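Local coordinates for putative iron binding protein (Bordetella pertussis Tohama I, PDB 1Y9U), which binds ferric iron through tyrosine side chains and probably carries it in the periplasm for uptake into the cell, at residues Asp24-Ala27 and Lys33-Thr36; Gly123-Pro128 and Cys191-Ala196; Cys135-Ser138 and Pro142-Thr145. All blocks are in the same frame, centred on the assembly; numbering follows the deposited sequence.

How the interactions relate
Interaction 1 lies on the opposite side of the chain's centre from interactions 2 and 3, its centre about 44 and 35 Å from theirs, and belongs to a beta-alpha-beta unit at a partly buried helix-strand contact. Interactions 2 and 3 have centres about 12 Å apart and meet at strand 193-197, which interaction 2 contains and interaction 3 borders: the disulfide between Cys135 and Cys191 joins them, and a probable hydrogen bond links Cys135 N to Ile193 O. Interaction 2 is the fully buried one. Interactions 1 and 2 are purely apolar across their segments, whereas interaction 3, at the iron site and only partly buried, adds an asparagine-to-backbone hydrogen bond and an arginine-tyrosine contact.

Interaction 1. Residues Asp24-Ala27 and Lys33-Thr36; sequences DAFA and KVNT
Ala27 and Val34 face each other where helix 20-30 turns back into strand 33-38, their CA atoms 6.2 Å apart, while the nearest pair of alpha carbons is Ala27 and Lys33 at 5.4 Å. The two elements are consecutive parts of a beta-alpha-beta unit made by strand 7-12, helix 20-30 and strand 33-38, with the two strands running parallel and the helix linking them. Val34 carries the strand's share of the contact through one branch, CG2. Its chi1 of 180° sets CG1 anti to the backbone N and turns CG2 to the side next to that nitrogen, from where it reaches the helix. This methyl comes to the edge of the Phe26 ring, close to the ring plane, and lies 3.6 Å from Phe26 CD2. The neighbouring ring atom Phe26 CE2 is 4.1 Å from Val34 CG2, so the methyl lies beside the CD2-CE2 bond, nearer CD2, and not over the ring face. The two side chains cross at about a right angle. Phe26 CB does not itself point at the strand; with CG anti to the backbone N (chi1 173°) the ring is carried to Val34. The CB of Ala27 points toward the strand and meets the same methyl, Val34 CG2, at 4.2 Å. Beyond the pair, Phe26 also packs on Leu257 and meets the ring of Tyr260, both of helix 251-261, while Lys33 and Asn35 hold strand 33-38 to strand 7-12 by backbone hydrogen bonds. Since no hydrogen bond crosses between residues 24-27 and 33-36, and only 119 Å² is buried, the contact is one of apolar packing: a single valine methyl touches both a ring edge and an alanine methyl, and shape rather than a directional bond defines their fit.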
ATOM      1  N   ASP A  24      21.478  -6.759  -3.722  1.00 16.62           N
ATOM      2  CA  ASP A  24      22.914  -7.059  -3.656  1.00 17.14           C
ATOM      3  C   ASP A  24      23.171  -8.336  -2.868  1.00 17.13           C
ATOM      4  O   ASP A  24      24.065  -9.115  -3.223  1.00 16.85           O
ATOM      5  CB  ASP A  24      23.711  -5.901  -3.031  1.00 17.35           C
ATOM      6  CG  ASP A  24      23.828  -4.698  -3.957  1.00 18.87           C
ATOM      7  OD1 ASP A  24      24.258  -3.641  -3.464  1.00 21.69           O
ATOM      8  OD2 ASP A  24      23.512  -4.719  -5.161  1.00 20.76           O
ATOM      9  N   ALA A  25      22.417  -8.556  -1.792  1.00 16.65           N
ATOM     10  CA  ALA A  25      22.560  -9.801  -1.033  1.00 16.77           C
ATOM     11  C   ALA A  25      22.167 -11.013  -1.886  1.00 16.46           C
ATOM     12  O   ALA A  25      22.864 -12.030  -1.897  1.00 16.14           O
ATOM     13  CB  ALA A  25      21.745  -9.748   0.219  1.00 17.59           C
ATOM     14  N   PHE A  26      21.079 -10.896  -2.638  1.00 15.72           N
ATOM     15  CA  PHE A  26      20.648 -11.971  -3.529  1.00 15.34           C
ATOM     16  C   PHE A  26      21.722 -12.284  -4.561  1.00 15.48           C
ATOM     17  O   PHE A  26      22.014 -13.444  -4.824  1.00 14.93           O
ATOM     18  CB  PHE A  26      19.333 -11.611  -4.218  1.00 14.92           C
ATOM     19  CG  PHE A  26      18.895 -12.577  -5.269  1.00 14.19           C
ATOM     20  CD1 PHE A  26      18.149 -13.681  -4.937  1.00 15.45           C
ATOM     21  CD2 PHE A  26      19.194 -12.365  -6.600  1.00 15.57           C
ATOM     22  CE1 PHE A  26      17.713 -14.560  -5.901  1.00 14.78           C
ATOM     23  CE2 PHE A  26      18.768 -13.241  -7.567  1.00 14.61           C
ATOM     24  CZ  PHE A  26      18.021 -14.350  -7.213  1.00 15.00           C
ATOM     25  N   ALA A  27      22.283 -11.243  -5.164  1.00 16.44           N
ATOM     26  CA  ALA A  27      23.316 -11.436  -6.170  1.00 16.41           C
ATOM     27  C   ALA A  27      24.570 -12.082  -5.593  1.00 17.02           C
ATOM     28  O   ALA A  27      25.120 -12.991  -6.205  1.00 17.42           O
ATOM     29  CB  ALA A  27      23.669 -10.112  -6.811  1.00 16.74           C
ATOM     30  N   LYS A  33      23.638 -12.098 -11.377  1.00 20.33           N
ATOM     31  CA  LYS A  33      23.708 -10.651 -11.533  1.00 20.55           C
ATOM     32  C   LYS A  33      22.275 -10.124 -11.632  1.00 20.09           C
ATOM     33  O   LYS A  33      21.481 -10.644 -12.398  1.00 19.58           O
ATOM     34  CB  LYS A  33      24.506 -10.310 -12.808  1.00 21.24           C
ATOM     35  CG  LYS A  33      24.508  -8.829 -13.210  1.00 23.92           C
ATOM     36  CD  LYS A  33      25.333  -8.578 -14.491  1.00 27.30           C
ATOM     37  CE  LYS A  33      24.752  -9.302 -15.713  1.00 29.73           C
ATOM     38  NZ  LYS A  33      25.209  -8.763 -17.043  1.00 31.59           N
ATOM     39  N   VAL A  34      21.954  -9.108 -10.832  1.00 19.54           N
ATOM     40  CA  VAL A  34      20.656  -8.462 -10.898  1.00 19.95           C
ATOM     41  C   VAL A  34      20.782  -7.138 -11.646  1.00 19.63           C
ATOM     42  O   VAL A  34      21.571  -6.296 -11.257  1.00 19.79           O
ATOM     43  CB  VAL A  34      20.088  -8.222  -9.494  1.00 19.87           C
ATOM     44  CG1 VAL A  34      18.738  -7.543  -9.591  1.00 19.69           C
ATOM     45  CG2 VAL A  34      19.959  -9.551  -8.754  1.00 20.52           C
ATOM     46  N   ASN A  35      20.011  -6.987 -12.718  1.00 19.52           N
ATOM     47  CA  ASN A  35      19.909  -5.722 -13.445  1.00 20.34           C
ATOM     48  C   ASN A  35      18.685  -4.987 -12.951  1.00 21.09           C
ATOM     49  O   ASN A  35      17.569  -5.452 -13.142  1.00 21.25           O
ATOM     50  CB  ASN A  35      19.778  -5.964 -14.939  1.00 20.21           C
ATOM     51  CG  ASN A  35      20.903  -6.827 -15.486  1.00 20.50           C
ATOM     52  OD1 ASN A  35      22.074  -6.550 -15.244  1.00 22.28           O
ATOM     53  ND2 ASN A  35      20.543  -7.888 -16.192  1.00 22.06           N
ATOM     54  N   THR A  36      18.904  -3.846 -12.314  1.00 21.95           N
ATOM     55  CA  THR A  36      17.821  -3.048 -11.750  1.00 22.46           C
ATOM     56  C   THR A  36      17.484  -1.976 -12.765  1.00 22.43           C
ATOM     57  O   THR A  36      18.330  -1.139 -13.083  1.00 23.58           O
ATOM     58  CB  THR A  36      18.243  -2.394 -10.428  1.00 22.93           C
ATOM     59  OG1 THR A  36      18.571  -3.393  -9.449  1.00 24.50           O
ATOM     60  CG2 THR A  36      17.068  -1.629  -9.806  1.00 23.90           C
TER

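Interaction 2. Residues Gly123-Pro128 and Cys191-Ala196; sequences GDLADP and CDIGLA
Asp127 N bonds to Asp124 O at 3.0 Å, and this turn, together with the 3.2 Å bond from Ala126 N to Gly123 O, shapes the 3-10 segment that presents Leu125 to Ile193 and Leu195. The contact belongs to the alpha/beta fold of the bacterial solute-binding proteins: residues 123-128 lie in the connection between strands 100-112 and 134-135, and residues 193-196 belong to strand 193-197, which pairs antiparallel with the first and parallel with the second. No hydrogen bond joins the two segments themselves; the contacts across the 143 Å² interface are between apolar side chains. Ile193 and Leu195, one residue apart around Gly194, send their side chains to the same face of the strand, and Leu125 answers with one branch for each. Its CG stands anti to the backbone N (chi1 -163°), carrying the fork out from the turn toward the strand. Leu125 CD1 meets Ile193 CD1 at 3.7 Å, the two side chains lying alongside one another but pointing opposite ways. Ile193 gains that reach by placing CG1 between its own N and carbonyl carbon, with CD1 extended beyond it (chi2 179°). All three touching residues are buried. Leu109 of strand 100-112 touches both Leu125 and Ile193, while Trp163 of helix 157-170 packs on both Leu125 and Leu195, so the cluster joins turn, sheet and helix. The Leu195 side chain comes within about 8 Å of that of the iron ligand Tyr143, so the cluster lies near the iron site, though it does not include a ligand. On the Leu195 side the two leucines cross obliquely, and the fit is tight: Leu125 CD2 lies 3.7 Å from Leu195 CG and just 3.4 Å from Leu195 CD1, tighter than two methyl carbons normally approach.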
ATOM      1  N   GLY A 123     -16.451   3.408   9.237  1.00 10.39           N
ATOM      2  CA  GLY A 123     -17.734   4.085   9.243  1.00 10.26           C
ATOM      3  C   GLY A 123     -17.854   5.191  10.277  1.00 10.66           C
ATOM      4  O   GLY A 123     -18.618   6.134  10.081  1.00 11.92           O
ATOM      5  N   ASP A 124     -17.135   5.080  11.393  1.00 10.80           N
ATOM      6  CA  ASP A 124     -17.211   6.078  12.455  1.00 11.37           C
ATOM      7  C   ASP A 124     -16.771   7.465  12.018  1.00 10.88           C
ATOM      8  O   ASP A 124     -17.106   8.448  12.667  1.00 11.66           O
ATOM      9  CB  ASP A 124     -16.376   5.653  13.680  1.00 12.26           C
ATOM     10  CG  ASP A 124     -16.816   4.334  14.280  1.00 13.68           C
ATOM     11  OD1 ASP A 124     -17.986   3.906  14.068  1.00 17.43           O
ATOM     12  OD2 ASP A 124     -16.031   3.664  14.979  1.00 13.35           O
ATOM     13  N   LEU A 125     -15.990   7.561  10.938  1.00  9.95           N
ATOM     14  CA  LEU A 125     -15.481   8.849  10.508  1.00  9.93           C
ATOM     15  C   LEU A 125     -16.601   9.800  10.049  1.00 10.15           C
ATOM     16  O   LEU A 125     -16.428  11.010  10.024  1.00 10.70           O
ATOM     17  CB  LEU A 125     -14.450   8.644   9.396  1.00  9.89           C
ATOM     18  CG  LEU A 125     -13.526   9.834   9.112  1.00  9.85           C
ATOM     19  CD1 LEU A 125     -12.635  10.171  10.296  1.00 10.62           C
ATOM     20  CD2 LEU A 125     -12.690   9.521   7.886  1.00 11.40           C
ATOM     21  N   ALA A 126     -17.742   9.229   9.668  1.00  9.87           N
ATOM     22  CA  ALA A 126     -18.927   9.999   9.251  1.00 10.25           C
ATOM     23  C   ALA A 126     -19.819  10.414  10.438  1.00 10.38           C
ATOM     24  O   ALA A 126     -20.811  11.099  10.230  1.00 11.52           O
ATOM     25  CB  ALA A 126     -19.735   9.193   8.258  1.00 11.28           C
ATOM     26  N   ASP A 127     -19.497  10.007  11.660  1.00 10.46           N
ATOM     27  CA  ASP A 127     -20.338  10.375  12.796  1.00 11.00           C
ATOM     28  C   ASP A 127     -20.373  11.886  12.898  1.00 11.50           C
ATOM     29  O   ASP A 127     -19.318  12.533  12.894  1.00 11.38           O
ATOM     30  CB  ASP A 127     -19.777   9.784  14.090  1.00 11.79           C
ATOM     31  CG  ASP A 127     -20.695   9.944  15.285  1.00 13.02           C
ATOM     32  OD1 ASP A 127     -20.997   8.927  15.932  1.00 17.40           O
ATOM     33  OD2 ASP A 127     -21.109  11.022  15.689  1.00 13.49           O
ATOM     34  N   PRO A 128     -21.573  12.460  13.032  1.00 10.89           N
ATOM     35  CA  PRO A 128     -21.737  13.901  13.172  1.00 11.68           C
ATOM     36  C   PRO A 128     -20.861  14.571  14.262  1.00 11.52           C
ATOM     37  O   PRO A 128     -20.536  15.751  14.151  1.00 11.74           O
ATOM     38  CB  PRO A 128     -23.241  14.010  13.501  1.00 11.16           C
ATOM     39  CG  PRO A 128     -23.833  12.887  12.822  1.00 12.62           C
ATOM     40  CD  PRO A 128     -22.871  11.765  12.994  1.00 11.26           C
ATOM     41  N   CYS A 191      -7.412  19.819  13.242  1.00 12.30           N
ATOM     42  CA  CYS A 191      -8.210  18.609  13.335  1.00 11.89           C
ATOM     43  C   CYS A 191      -7.704  17.721  14.458  1.00 11.65           C
ATOM     44  O   CYS A 191      -6.601  17.919  14.976  1.00 12.10           O
ATOM     45  CB  CYS A 191      -8.212  17.838  12.007  1.00 12.79           C
ATOM     46  SG  CYS A 191      -6.573  17.584  11.298  1.00 13.70           S
ATOM     47  N   ASP A 192      -8.520  16.766  14.875  1.00 10.67           N
ATOM     48  CA  ASP A 192      -8.158  15.806  15.911  1.00 11.21           C
ATOM     49  C   ASP A 192      -7.778  14.438  15.349  1.00 10.94           C
ATOM     50  O   ASP A 192      -7.036  13.706  15.970  1.00 11.28           O
ATOM     51  CB  ASP A 192      -9.304  15.634  16.921  1.00 12.59           C
ATOM     52  CG  ASP A 192      -9.506  16.858  17.776  1.00 15.64           C
ATOM     53  OD1 ASP A 192      -8.562  17.668  17.917  1.00 19.84           O
ATOM     54  OD2 ASP A 192     -10.601  17.067  18.322  1.00 21.13           O
ATOM     55  N   ILE A 193      -8.355  14.083  14.205  1.00  9.84           N
ATOM     56  CA  ILE A 193      -8.144  12.783  13.581  1.00  9.46           C
ATOM     57  C   ILE A 193      -8.095  12.939  12.068  1.00  8.72           C
ATOM     58  O   ILE A 193      -8.532  13.941  11.519  1.00  9.20           O
ATOM     59  CB  ILE A 193      -9.264  11.752  13.957  1.00  9.86           C
ATOM     60  CG1 ILE A 193     -10.625  12.153  13.359  1.00 10.05           C
ATOM     61  CG2 ILE A 193      -9.361  11.573  15.458  1.00 10.39           C
ATOM     62  CD1 ILE A 193     -11.737  11.150  13.704  1.00 10.45           C
ATOM     63  N   GLY A 194      -7.572  11.936  11.379  1.00  8.66           N
ATOM     64  CA  GLY A 194      -7.629  11.926   9.921  1.00  8.93           C
ATOM     65  C   GLY A 194      -7.180  10.611   9.362  1.00  8.54           C
ATOM     66  O   GLY A 194      -6.512   9.859  10.052  1.00  9.00           O
ATOM     67  N   LEU A 195      -7.522  10.339   8.113  1.00  8.87           N
ATOM     68  CA  LEU A 195      -7.123   9.088   7.473  1.00  9.23           C
ATOM     69  C   LEU A 195      -5.867   9.323   6.681  1.00  8.91           C
ATOM     70  O   LEU A 195      -5.768  10.298   5.941  1.00  9.54           O
ATOM     71  CB  LEU A 195      -8.204   8.578   6.509  1.00 10.21           C
ATOM     72  CG  LEU A 195      -9.430   7.924   7.123  1.00 11.68           C
ATOM     73  CD1 LEU A 195     -10.471   7.662   6.030  1.00 13.89           C
ATOM     74  CD2 LEU A 195      -9.051   6.639   7.838  1.00 14.24           C
ATOM     75  N   ALA A 196      -4.905   8.426   6.856  1.00  9.01           N
ATOM     76  CA  ALA A 196      -3.607   8.517   6.206  1.00  8.62           C
ATOM     77  C   ALA A 196      -2.878   7.190   6.386  1.00  8.28           C
ATOM     78  O   ALA A 196      -3.253   6.367   7.219  1.00  8.89           O
ATOM     79  CB  ALA A 196      -2.808   9.672   6.762  1.00  9.03           C
TER

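Interaction 3. Residues Cys135-Ser138 and Pro142-Thr145; sequences CIRS and PYNT
The start of helix 142-155 bears the iron ligand Tyr143, and here it packs against the loop that leads into it, through Asn144 and Tyr143 on the helix and Ile136, Arg137 and Ser138 on the loop. Asn144 ND2 donates to Ser138 O at 2.8 Å with an N-H...O angle of 155°. The oxygen lies close to the amide plane, but the donor sits above the carbonyl plane, 55° out of it. The Ile136 and Asn144 side chains reach toward each other, with Ile136 CD1 3.6 Å from Asn144 OD1, and Arg137 CG lies 3.6 Å from ND2 of Asn144. Arg107 NE bonds to Asn144 OD1, so both ends of the amide have partners and its rotation is fixed. Arg137, bent at chi3, brings NH1 to 3.6 Å from Tyr143 CE1, with guanidinium and ring planes 84° apart. Tyr143 OH hydrogen-bonds to Tyr200 OH, another iron ligand, and weakly to Tyr199 OH; no iron is bound in this model. Around the contact, strand 100-112 supplies Arg107, helix 179-187 sets Asp179 against Tyr143, and strand 193-197 packs Leu195 on Ile136.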
ATOM      1  N   CYS A 135      -9.180  15.614   9.100  1.00  9.85           N
ATOM      2  CA  CYS A 135      -8.312  15.980   7.986  1.00 10.20           C
ATOM      3  C   CYS A 135      -8.117  14.784   7.055  1.00  9.61           C
ATOM      4  O   CYS A 135      -8.000  13.639   7.508  1.00  9.81           O
ATOM      5  CB  CYS A 135      -6.934  16.427   8.463  1.00 10.89           C
ATOM      6  SG  CYS A 135      -6.842  18.042   9.258  1.00 13.58           S
ATOM      7  N   ILE A 136      -8.039  15.068   5.765  1.00  9.37           N
ATOM      8  CA  ILE A 136      -7.793  14.062   4.740  1.00  9.48           C
ATOM      9  C   ILE A 136      -7.318  14.727   3.462  1.00  9.70           C
ATOM     10  O   ILE A 136      -7.648  15.890   3.213  1.00 10.07           O
ATOM     11  CB  ILE A 136      -9.060  13.208   4.506  1.00 10.47           C
ATOM     12  CG1 ILE A 136      -8.717  11.892   3.821  1.00 10.84           C
ATOM     13  CG2 ILE A 136     -10.104  13.982   3.716  1.00 10.06           C
ATOM     14  CD1 ILE A 136      -9.903  10.942   3.658  1.00 11.42           C
ATOM     15  N   ARG A 137      -6.528  13.999   2.667  1.00  9.30           N
ATOM     16  CA  ARG A 137      -6.158  14.483   1.334  1.00  9.81           C
ATOM     17  C   ARG A 137      -7.307  14.285   0.338  1.00  9.88           C
ATOM     18  O   ARG A 137      -8.327  13.699   0.660  1.00  9.92           O
ATOM     19  CB  ARG A 137      -4.894  13.761   0.861  1.00  9.72           C
ATOM     20  CG  ARG A 137      -5.119  12.353   0.335  1.00 10.88           C
ATOM     21  CD  ARG A 137      -3.860  11.601   0.031  1.00 11.58           C
ATOM     22  NE  ARG A 137      -3.023  12.327  -0.907  1.00 11.60           N
ATOM     23  CZ  ARG A 137      -1.695  12.228  -0.939  1.00 13.09           C
ATOM     24  NH1 ARG A 137      -1.057  11.421  -0.093  1.00 14.48           N
ATOM     25  NH2 ARG A 137      -1.014  12.924  -1.833  1.00 15.14           N
ATOM     26  N   SER A 138      -7.116  14.748  -0.892  1.00 10.77           N
ATOM     27  CA  SER A 138      -8.129  14.606  -1.941  1.00 10.96           C
ATOM     28  C   SER A 138      -8.758  13.233  -1.971  1.00 10.73           C
ATOM     29  O   SER A 138      -8.067  12.209  -1.948  1.00 11.14           O
ATOM     30  CB  SER A 138      -7.490  14.872  -3.301  1.00 11.54           C
ATOM     31  OG  SER A 138      -8.352  14.511  -4.349  1.00 12.98           O
ATOM     32  N   PRO A 142      -5.372   7.967  -5.221  1.00 11.67           N
ATOM     33  CA  PRO A 142      -5.434   6.505  -5.140  1.00 11.65           C
ATOM     34  C   PRO A 142      -5.537   5.889  -3.746  1.00 10.51           C
ATOM     35  O   PRO A 142      -6.180   4.857  -3.586  1.00 10.56           O
ATOM     36  CB  PRO A 142      -4.168   6.071  -5.852  1.00 12.82           C
ATOM     37  CG  PRO A 142      -3.981   7.114  -6.884  1.00 13.31           C
ATOM     38  CD  PRO A 142      -4.393   8.407  -6.233  1.00 11.67           C
ATOM     39  N   TYR A 143      -4.911   6.488  -2.732  1.00 10.34           N
ATOM     40  CA  TYR A 143      -5.030   5.924  -1.392  1.00 10.33           C
ATOM     41  C   TYR A 143      -6.478   5.911  -0.930  1.00 10.30           C
ATOM     42  O   TYR A 143      -6.936   4.997  -0.249  1.00 10.54           O
ATOM     43  CB  TYR A 143      -4.234   6.748  -0.396  1.00 10.70           C
ATOM     44  CG  TYR A 143      -2.740   6.816  -0.569  1.00 12.24           C
ATOM     45  CD1 TYR A 143      -2.006   7.825   0.063  1.00 12.51           C
ATOM     46  CD2 TYR A 143      -2.047   5.881  -1.306  1.00 14.27           C
ATOM     47  CE1 TYR A 143      -0.635   7.890  -0.057  1.00 15.20           C
ATOM     48  CE2 TYR A 143      -0.679   5.943  -1.435  1.00 16.62           C
ATOM     49  CZ  TYR A 143       0.016   6.955  -0.810  1.00 17.79           C
ATOM     50  OH  TYR A 143       1.385   6.989  -0.936  1.00 22.10           O
ATOM     51  N   ASN A 144      -7.190   6.984  -1.263  1.00  9.95           N
ATOM     52  CA  ASN A 144      -8.578   7.121  -0.871  1.00 10.17           C
ATOM     53  C   ASN A 144      -9.519   6.348  -1.775  1.00 10.38           C
ATOM     54  O   ASN A 144     -10.453   5.726  -1.277  1.00 10.67           O
ATOM     55  CB  ASN A 144      -8.980   8.590  -0.791  1.00  9.97           C
ATOM     56  CG  ASN A 144      -8.443   9.287   0.454  1.00 10.36           C
ATOM     57  OD1 ASN A 144      -8.214   8.660   1.483  1.00 11.12           O
ATOM     58  ND2 ASN A 144      -8.208  10.596   0.338  1.00 10.74           N
ATOM     59  N   THR A 145      -9.303   6.351  -3.092  1.00 10.10           N
ATOM     60  CA  THR A 145     -10.215   5.594  -3.950  1.00 10.51           C
ATOM     61  C   THR A 145     -10.140   4.113  -3.690  1.00 10.44           C
ATOM     62  O   THR A 145     -11.134   3.432  -3.811  1.00 10.46           O
ATOM     63  CB  THR A 145     -10.028   5.858  -5.435  1.00 11.11           C
ATOM     64  OG1 THR A 145      -8.703   5.489  -5.824  1.00 12.11           O
ATOM     65  CG2 THR A 145     -10.201   7.336  -5.780  1.00 11.74           C
TER